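Local coordinates for uncharacterized protein (Parabacteroides merdae ATCC 43184, PDB 5BMT) that is of unknown function but contains a predicted OB-type lipoprotein domain and a region with an immunoglobulin-like fold, at residues T127-D132 with S175-P180; K134-M139 with Q164-G169. One frame throughout, in Å; residues are numbered along the deposited sequence. Where two conformers were deposited one is given.

Interaction 1: residues T127-D132 with S175-P180; sequences TSVLTD and SNAMDP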
ATOM      1  N   THR A 127       3.765   1.694 -18.401  1.00 15.00           N
ATOM      2  CA  THR A 127       3.349   1.528 -19.803  1.00 15.19           C
ATOM      3  C   THR A 127       3.868   0.181 -20.308  1.00 20.51           C
ATOM      4  O   THR A 127       3.114  -0.589 -20.891  1.00 19.25           O
ATOM      5  CB  THR A 127       3.854   2.702 -20.642  1.00 19.84           C
ATOM      6  OG1 THR A 127       3.308   3.909 -20.128  1.00 18.88           O
ATOM      7  CG2 THR A 127       3.511   2.549 -22.134  1.00 19.37           C
ATOM      8  N   SER A 128       5.162  -0.092 -20.069  1.00 18.81           N
ATOM      9  CA  SER A 128       5.770  -1.357 -20.445  1.00 19.38           C
ATOM     10  C   SER A 128       6.905  -1.701 -19.523  1.00 21.78           C
ATOM     11  O   SER A 128       7.564  -0.819 -18.970  1.00 21.30           O
ATOM     12  CB  SER A 128       6.268  -1.340 -21.892  1.00 25.81           C
ATOM     13  OG  SER A 128       7.355  -0.463 -22.102  1.00 38.18           O
ATOM     14  N   VAL A 129       7.084  -3.001 -19.313  1.00 20.44           N
ATOM     15  CA  VAL A 129       8.230  -3.575 -18.607  1.00 18.99           C
ATOM     16  C   VAL A 129       8.670  -4.802 -19.367  1.00 22.96           C
ATOM     17  O   VAL A 129       7.909  -5.333 -20.191  1.00 21.85           O
ATOM     18  CB  VAL A 129       7.971  -3.934 -17.115  1.00 20.00           C
ATOM     19  CG1 VAL A 129       7.508  -2.729 -16.290  1.00 18.97           C
ATOM     20  CG2 VAL A 129       6.979  -5.096 -16.985  1.00 20.12           C
ATOM     21  N   LEU A 130       9.851  -5.314 -19.039  1.00 19.24           N
ATOM     22  CA  LEU A 130      10.269  -6.588 -19.595  1.00 19.55           C
ATOM     23  C   LEU A 130       9.937  -7.675 -18.601  1.00 23.51           C
ATOM     24  O   LEU A 130       9.754  -7.400 -17.411  1.00 22.26           O
ATOM     25  CB  LEU A 130      11.771  -6.622 -19.950  1.00 19.74           C
ATOM     26  CG  LEU A 130      12.232  -5.737 -21.109  1.00 23.82           C
ATOM     27  CD1 LEU A 130      13.719  -6.010 -21.444  1.00 24.92           C
ATOM     28  CD2 LEU A 130      11.390  -5.983 -22.383  1.00 26.37           C
ATOM     29  N   THR A 131       9.855  -8.933 -19.079  1.00 24.46           N
ATOM     30  CA  THR A 131       9.644 -10.076 -18.197  1.00 24.76           C
ATOM     31  C   THR A 131      10.861 -10.172 -17.257  1.00 27.60           C
ATOM     32  O   THR A 131      11.983  -9.988 -17.712  1.00 25.41           O
ATOM     33  CB  THR A 131       9.442 -11.343 -19.069  1.00 33.28           C
ATOM     34  OG1 THR A 131       8.252 -11.155 -19.837  1.00 31.45           O
ATOM     35  CG2 THR A 131       9.321 -12.626 -18.236  1.00 32.32           C
ATOM     36  N   ASP A 132      10.628 -10.362 -15.949  1.00 25.63           N
ATOM     37  CA  ASP A 132      11.661 -10.481 -14.907  1.00 25.85           C
ATOM     38  C   ASP A 132      12.418  -9.161 -14.650  1.00 27.64           C
ATOM     39  O   ASP A 132      13.444  -9.154 -13.956  1.00 27.58           O
ATOM     40  CB  ASP A 132      12.647 -11.630 -15.185  1.00 28.80           C
ATOM     41  CG  ASP A 132      11.967 -12.995 -15.221  1.00 44.81           C
ATOM     42  OD1 ASP A 132      10.931 -13.167 -14.531  1.00 45.71           O
ATOM     43  OD2 ASP A 132      12.483 -13.895 -15.917  1.00 53.47           O
ATOM     44  N   SER A 175       2.643  -5.045 -21.096  1.00 20.78           N
ATOM     45  CA  SER A 175       2.021  -3.722 -21.095  0.70 19.75           C
ATOM     46  C   SER A 175       1.188  -3.491 -19.857  1.00 21.97           C
ATOM     47  O   SER A 175       0.591  -4.437 -19.343  1.00 21.05           O
ATOM     48  CB  SER A 175       1.118  -3.565 -22.313  0.70 20.33           C
ATOM     49  OG  SER A 175       1.881  -3.564 -23.505  0.70 20.59           O
ATOM     50  N   ASN A 176       1.115  -2.226 -19.386  1.00 18.88           N
ATOM     51  CA  ASN A 176       0.306  -1.828 -18.219  1.00 17.77           C
ATOM     52  C   ASN A 176       0.578  -2.728 -17.025  1.00 20.75           C
ATOM     53  O   ASN A 176      -0.342  -3.180 -16.325  1.00 20.52           O
ATOM     54  CB  ASN A 176      -1.213  -1.844 -18.568  1.00 18.38           C
ATOM     55  CG  ASN A 176      -1.546  -1.022 -19.781  1.00 19.95           C
ATOM     56  OD1 ASN A 176      -1.004   0.076 -19.979  1.00 21.47           O
ATOM     57  ND2 ASN A 176      -2.321  -1.596 -20.714  1.00 18.52           N
ATOM     58  N   ALA A 177       1.868  -2.960 -16.778  1.00 18.36           N
ATOM     59  CA  ALA A 177       2.306  -3.845 -15.714  1.00 17.67           C
ATOM     60  C   ALA A 177       2.175  -3.183 -14.387  1.00 20.24           C
ATOM     61  O   ALA A 177       2.404  -1.981 -14.273  1.00 19.45           O
ATOM     62  CB  ALA A 177       3.754  -4.248 -15.950  1.00 18.38           C
HETATM   63  N   MSE A 178       1.806  -3.967 -13.379  1.00 17.59           N
HETATM   64  CA  MSE A 178       1.613  -3.466 -12.025  0.70 15.39           C
HETATM   65  C   MSE A 178       2.602  -4.111 -11.083  1.00 19.34           C
HETATM   66  O   MSE A 178       2.917  -5.291 -11.236  1.00 21.10           O
HETATM   67  CB  MSE A 178       0.181  -3.726 -11.556  0.70 16.51           C
HETATM   68  CG  MSE A 178      -0.840  -2.918 -12.357  0.70 20.86           C
HETATM   69 SE   MSE A 178      -2.714  -3.371 -12.060  0.52 28.71          SE
HETATM   70  CE  MSE A 178      -2.511  -5.207 -11.378  0.70 26.95           C
ATOM     71  N   ASP A 179       3.113  -3.338 -10.131  1.00 15.58           N
ATOM     72  CA  ASP A 179       4.107  -3.840  -9.170  1.00 14.87           C
ATOM     73  C   ASP A 179       3.740  -3.410  -7.745  1.00 15.66           C
ATOM     74  O   ASP A 179       4.370  -2.508  -7.178  1.00 15.26           O
ATOM     75  CB  ASP A 179       5.506  -3.320  -9.539  1.00 15.90           C
ATOM     76  CG  ASP A 179       6.679  -3.960  -8.797  1.00 18.54           C
ATOM     77  OD1 ASP A 179       6.486  -5.036  -8.175  1.00 18.45           O
ATOM     78  OD2 ASP A 179       7.810  -3.418  -8.881  1.00 17.78           O
ATOM     79  N   PRO A 180       2.761  -4.089  -7.129  1.00 13.61           N
ATOM     80  CA  PRO A 180       2.345  -3.702  -5.777  1.00 12.75           C
ATOM     81  C   PRO A 180       3.497  -3.774  -4.777  1.00 14.22           C
ATOM     82  O   PRO A 180       4.251  -4.757  -4.752  1.00 15.06           O
ATOM     83  CB  PRO A 180       1.239  -4.707  -5.435  1.00 15.14           C
ATOM     84  CG  PRO A 180       0.786  -5.264  -6.763  1.00 20.37           C
ATOM     85  CD  PRO A 180       1.945  -5.187  -7.690  1.00 16.45           C
TER
HETATM   86  O   HOH W   1       2.200  -0.443 -23.453  1.00 51.09           O

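Interaction 2: residues K134-M139 with Q164-G169; sequences KNTYIM and QKREEG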
ATOM      1  N   LYS A 134      13.194  -5.908 -12.611  1.00 19.22           N
ATOM      2  CA  LYS A 134      13.045  -5.625 -11.193  1.00 18.30           C
ATOM      3  C   LYS A 134      13.305  -4.149 -10.973  1.00 18.75           C
ATOM      4  O   LYS A 134      14.258  -3.598 -11.524  1.00 19.67           O
ATOM      5  CB  LYS A 134      14.006  -6.473 -10.336  1.00 20.68           C
ATOM      6  CG  LYS A 134      13.766  -7.987 -10.438  1.00 34.37           C
ATOM      7  CD  LYS A 134      12.666  -8.464  -9.486  1.00 44.31           C
ATOM      8  CE  LYS A 134      12.322  -9.921  -9.674  1.00 56.28           C
ATOM      9  NZ  LYS A 134      11.309 -10.101 -10.741  1.00 64.16           N
ATOM     10  N   ASN A 135      12.460  -3.527 -10.153  1.00 16.62           N
ATOM     11  CA  ASN A 135      12.583  -2.118  -9.820  1.00 16.26           C
ATOM     12  C   ASN A 135      12.734  -1.944  -8.335  1.00 18.59           C
ATOM     13  O   ASN A 135      12.285  -2.808  -7.562  1.00 18.63           O
ATOM     14  CB  ASN A 135      11.324  -1.352 -10.246  1.00 15.98           C
ATOM     15  CG  ASN A 135      10.873  -1.549 -11.659  1.00 17.68           C
ATOM     16  OD1 ASN A 135      11.671  -1.799 -12.559  1.00 19.03           O
ATOM     17  ND2 ASN A 135       9.616  -1.242 -11.914  1.00 19.18           N
ATOM     18  N   THR A 136      13.279  -0.798  -7.926  1.00 15.65           N
ATOM     19  CA  THR A 136      13.246  -0.368  -6.533  1.00 15.69           C
ATOM     20  C   THR A 136      12.605   1.011  -6.530  1.00 16.22           C
ATOM     21  O   THR A 136      12.510   1.674  -7.583  1.00 18.20           O
ATOM     22  CB  THR A 136      14.565  -0.432  -5.784  1.00 22.49           C
ATOM     23  OG1 THR A 136      15.528   0.325  -6.494  1.00 26.16           O
ATOM     24  CG2 THR A 136      14.979  -1.895  -5.499  1.00 26.56           C
ATOM     25  N   TYR A 137      12.142   1.419  -5.368  1.00 14.35           N
ATOM     26  CA  TYR A 137      11.330   2.612  -5.256  1.00 13.97           C
ATOM     27  C   TYR A 137      11.742   3.520  -4.148  1.00 17.13           C
ATOM     28  O   TYR A 137      12.423   3.131  -3.205  1.00 17.25           O
ATOM     29  CB  TYR A 137       9.856   2.183  -4.979  1.00 13.20           C
ATOM     30  CG  TYR A 137       9.271   1.358  -6.109  1.00 12.91           C
ATOM     31  CD1 TYR A 137       8.643   1.971  -7.191  1.00 14.35           C
ATOM     32  CD2 TYR A 137       9.388  -0.040  -6.123  1.00 13.51           C
ATOM     33  CE1 TYR A 137       8.171   1.228  -8.270  1.00 14.00           C
ATOM     34  CE2 TYR A 137       8.925  -0.793  -7.203  1.00 14.50           C
ATOM     35  CZ  TYR A 137       8.308  -0.153  -8.270  1.00 14.86           C
ATOM     36  OH  TYR A 137       7.857  -0.878  -9.356  1.00 15.60           O
ATOM     37  N   ILE A 138      11.291   4.768  -4.266  1.00 14.84           N
ATOM     38  CA  ILE A 138      11.437   5.746  -3.229  1.00 15.35           C
ATOM     39  C   ILE A 138      10.096   6.452  -3.099  1.00 16.53           C
ATOM     40  O   ILE A 138       9.578   7.010  -4.080  1.00 15.82           O
ATOM     41  CB  ILE A 138      12.630   6.748  -3.446  1.00 19.62           C
ATOM     42  CG1 ILE A 138      12.606   7.905  -2.432  1.00 22.63           C
ATOM     43  CG2 ILE A 138      12.667   7.326  -4.858  1.00 19.87           C
ATOM     44  CD1 ILE A 138      13.186   7.586  -1.252  1.00 34.45           C
HETATM   45  N   MSE A 139       9.526   6.401  -1.903  1.00 14.10           N
HETATM   46  CA  MSE A 139       8.304   7.115  -1.562  0.65 12.50           C
HETATM   47  C   MSE A 139       8.730   8.236  -0.644  1.00 16.56           C
HETATM   48  O   MSE A 139       9.323   7.972   0.403  1.00 16.57           O
HETATM   49  CB  MSE A 139       7.273   6.179  -0.906  0.65 13.27           C
HETATM   50  CG  MSE A 139       5.976   6.886  -0.562  0.65 15.64           C
HETATM   51 SE   MSE A 139       4.839   7.249  -2.087  0.49 18.61          SE
HETATM   52  CE  MSE A 139       3.394   6.008  -1.776  0.65 16.53           C
ATOM     53  N   GLN A 164      13.384   3.210  -9.801  1.00 15.64           N
ATOM     54  CA  GLN A 164      14.644   2.983 -10.517  1.00 15.33           C
ATOM     55  C   GLN A 164      14.672   1.552 -11.002  1.00 18.57           C
ATOM     56  O   GLN A 164      14.271   0.652 -10.258  1.00 18.06           O
ATOM     57  CB  GLN A 164      15.879   3.235  -9.637  1.00 16.98           C
ATOM     58  CG  GLN A 164      16.064   4.698  -9.231  1.00 19.74           C
ATOM     59  CD  GLN A 164      17.172   4.812  -8.206  1.00 30.16           C
ATOM     60  OE1 GLN A 164      17.027   4.395  -7.054  1.00 25.37           O
ATOM     61  NE2 GLN A 164      18.311   5.365  -8.604  1.00 24.25           N
ATOM     62  N   LYS A 165      15.157   1.326 -12.230  1.00 17.39           N
ATOM     63  CA  LYS A 165      15.303  -0.043 -12.722  1.00 18.06           C
ATOM     64  C   LYS A 165      16.534  -0.663 -12.055  1.00 20.40           C
ATOM     65  O   LYS A 165      17.602  -0.030 -12.056  1.00 22.35           O
ATOM     66  CB  LYS A 165      15.431  -0.070 -14.259  1.00 19.52           C
ATOM     67  CG  LYS A 165      15.178  -1.461 -14.863  1.00 21.63           C
ATOM     68  CD  LYS A 165      15.548  -1.545 -16.357  1.00 27.95           C
ATOM     69  CE  LYS A 165      14.764  -0.620 -17.247  1.00 34.82           C
ATOM     70  NZ  LYS A 165      15.150  -0.803 -18.679  1.00 34.67           N
ATOM     71  N   ARG A 166      16.381  -1.873 -11.477  1.00 19.03           N
ATOM     72  CA  ARG A 166      17.527  -2.549 -10.849  0.70 19.69           C
ATOM     73  C   ARG A 166      17.986  -3.764 -11.663  1.00 24.64           C
ATOM     74  O   ARG A 166      19.186  -4.067 -11.654  1.00 25.44           O
ATOM     75  CB  ARG A 166      17.220  -2.958  -9.406  0.70 20.52           C
ATOM     76  CG  ARG A 166      16.868  -1.777  -8.489  0.70 21.44           C
ATOM     77  CD  ARG A 166      18.029  -0.827  -8.138  0.70 21.68           C
ATOM     78  NE  ARG A 166      19.073  -1.475  -7.337  0.70 19.49           N
ATOM     79  CZ  ARG A 166      19.060  -1.581  -6.011  0.70 27.89           C
ATOM     80  NH1 ARG A 166      18.066  -1.055  -5.305  0.70 21.59           N
ATOM     81  NH2 ARG A 166      20.071  -2.161  -5.376  0.70 22.32           N
ATOM     82  N   GLU A 167      17.070  -4.449 -12.368  1.00 21.92           N
ATOM     83  CA  GLU A 167      17.397  -5.589 -13.252  1.00 22.21           C
ATOM     84  C   GLU A 167      16.642  -5.390 -14.545  1.00 24.53           C
ATOM     85  O   GLU A 167      15.449  -5.090 -14.507  1.00 20.88           O
ATOM     86  CB  GLU A 167      17.057  -6.946 -12.615  1.00 23.79           C
ATOM     87  CG  GLU A 167      17.880  -7.291 -11.378  1.00 31.57           C
ATOM     88  CD  GLU A 167      17.480  -8.542 -10.616  1.00 60.50           C
ATOM     89  OE1 GLU A 167      17.206  -9.580 -11.261  1.00 49.41           O
ATOM     90  OE2 GLU A 167      17.492  -8.498  -9.363  1.00 62.37           O
ATOM     91  N   GLU A 168      17.328  -5.545 -15.685  1.00 23.69           N
ATOM     92  CA  GLU A 168      16.790  -5.294 -17.021  1.00 23.93           C
ATOM     93  C   GLU A 168      15.638  -6.215 -17.411  1.00 27.74           C
ATOM     94  O   GLU A 168      14.648  -5.742 -17.970  1.00 27.81           O
ATOM     95  CB  GLU A 168      17.925  -5.412 -18.056  1.00 26.10           C
ATOM     96  CG  GLU A 168      17.523  -5.178 -19.512  1.00 34.51           C
ATOM     97  CD  GLU A 168      17.100  -3.785 -19.937  1.00 57.21           C
ATOM     98  OE1 GLU A 168      17.182  -2.846 -19.112  1.00 41.82           O
ATOM     99  OE2 GLU A 168      16.699  -3.633 -21.112  1.00 56.36           O
ATOM    100  N   GLY A 169      15.754  -7.497 -17.106  1.00 25.32           N
ATOM    101  CA  GLY A 169      14.752  -8.459 -17.536  1.00 25.75           C
ATOM    102  C   GLY A 169      14.967  -8.868 -18.988  1.00 29.53           C
ATOM    103  O   GLY A 169      15.990  -8.530 -19.602  1.00 28.19           O
TER
HETATM  104  O   HOH W   2      15.380   2.884  -5.589  1.00 30.63           O

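Interaction 1: residues T127-D132 with S175-P180
Val-129 and Ala-177 meet methyl to methyl where both chains bend. A chi1 of -58° sets CG1 of the valine beside the backbone N and leaves CG2 between the backbone N and the carbonyl carbon, facing Ala-177, with CG2 3.5 Å from Ala-177 CB. That is tighter than a normal van der Waals distance. The other methyl, CG1, stands further back, 4.1 Å from the same Ala-177 CB, so the alanine meets the valine mainly through one branch.

Just before this apolar touch, Ser-128 and Ser-175 form an antiparallel, non-hydrogen-bonded pair whose side chains rise from the same face of the sheet. Next to this pair, on the side away from Val-129, Asn-176 N bonds to Thr-127 O, 3.0 Å long and fairly straight at 161°. Its donor sits well above the carbonyl plane rather than on a lone pair. The same oxygen lies 3.3 Å from Ser-175 CA in a CA-H...O contact and takes a bond from a water, which may also link to the Ser-175 hydroxyl, although that serine has two conformers.

Beyond the turn, Ala-177 pairs by backbone with Phe-126, whereas Val-129 pairs with Ile-174. The arrangement is that of a corner in an antiparallel strand pair, where each chain changes direction, at Thr-127 and at Ser-175 and Asn-176, and the strands before and after the bend belong to different sheets or faces.

Interaction 2: residues K134-M139 with Q164-G169
A classic beta bulge interrupts the pairing of these antiparallel strands: Arg-166 and Glu-167 both face Lys-134, and the register shifts by one residue. The carbonyl of Lys-134 accepts two backbone donors, Arg-166 N at 2.7 Å and Glu-167 N at 3.1 Å, while Glu-167 O receives Lys-134 N. Regular pairing follows at Thr-136 and Gln-164, where Thr-136 N bonds to Gln-164 O and Gln-164 N returns to Thr-136 O at 2.8 Å.

The bulge turns the Arg-166 side chain toward the partner strand. Bent at chi2 and chi3, it slants across Thr-136, and in the conformer described NH1 gives a nearly straight bond to OG1 (3.1 Å, 170°), with the oxygen at the edge of the guanidinium and in its plane. Thr-136 OG1 is placed for this between the backbone N and the carbonyl carbon (chi1 56°), while its CG2 methyl lies 3.5 Å from Arg-166 CG. A water joins the same hydroxyl to Gln-164 OE1, and the amide nitrogen of Gln-164 is held by the Asp-99 carbonyl. A valine in place of Thr-136 would probably leave Arg-166 NH1 without its acceptor and the water without one of its partners.

Lys-134 and Glu-167 run side by side, with Lys-134 CG 3.8 Å from Glu-167 CD. On the face of Asn-135 and Lys-165, Lys-165 NZ forms a salt bridge with Glu-168 OE1, within its own segment.

Opposite charges thus draw near without pairing at Lys-134 and Glu-167, whose NZ and OE1 stand 5.9 Å apart. Their attraction is probably modest and solvent-softened; the directional backbone bonds, with the threonine-arginine bond in this conformer, probably account for more of the geometry.

In the fold
The two contacts use strands that are consecutive in the chain: strand 128-131 leads into 134-140, and strand 153-167 into 173-184. Interaction 2 is therefore nested inside the loop closed by interaction 1, their centres about 11 Å apart. They meet directly: Asp-179 OD2 lies 2.6 Å from Tyr-137 OH, a probable hydrogen bond, and that hydroxyl also accepts from Asn-135 ND2, 3.1 Å away, in a side chain whose OD1 is bonded to Gln-133 NE2. Packing adds a second meeting, with Leu-130 CB 3.6 Å from Glu-168 O. Both contacts belong to the same mixed sheet and lie near the surface; no active site is known for this protein.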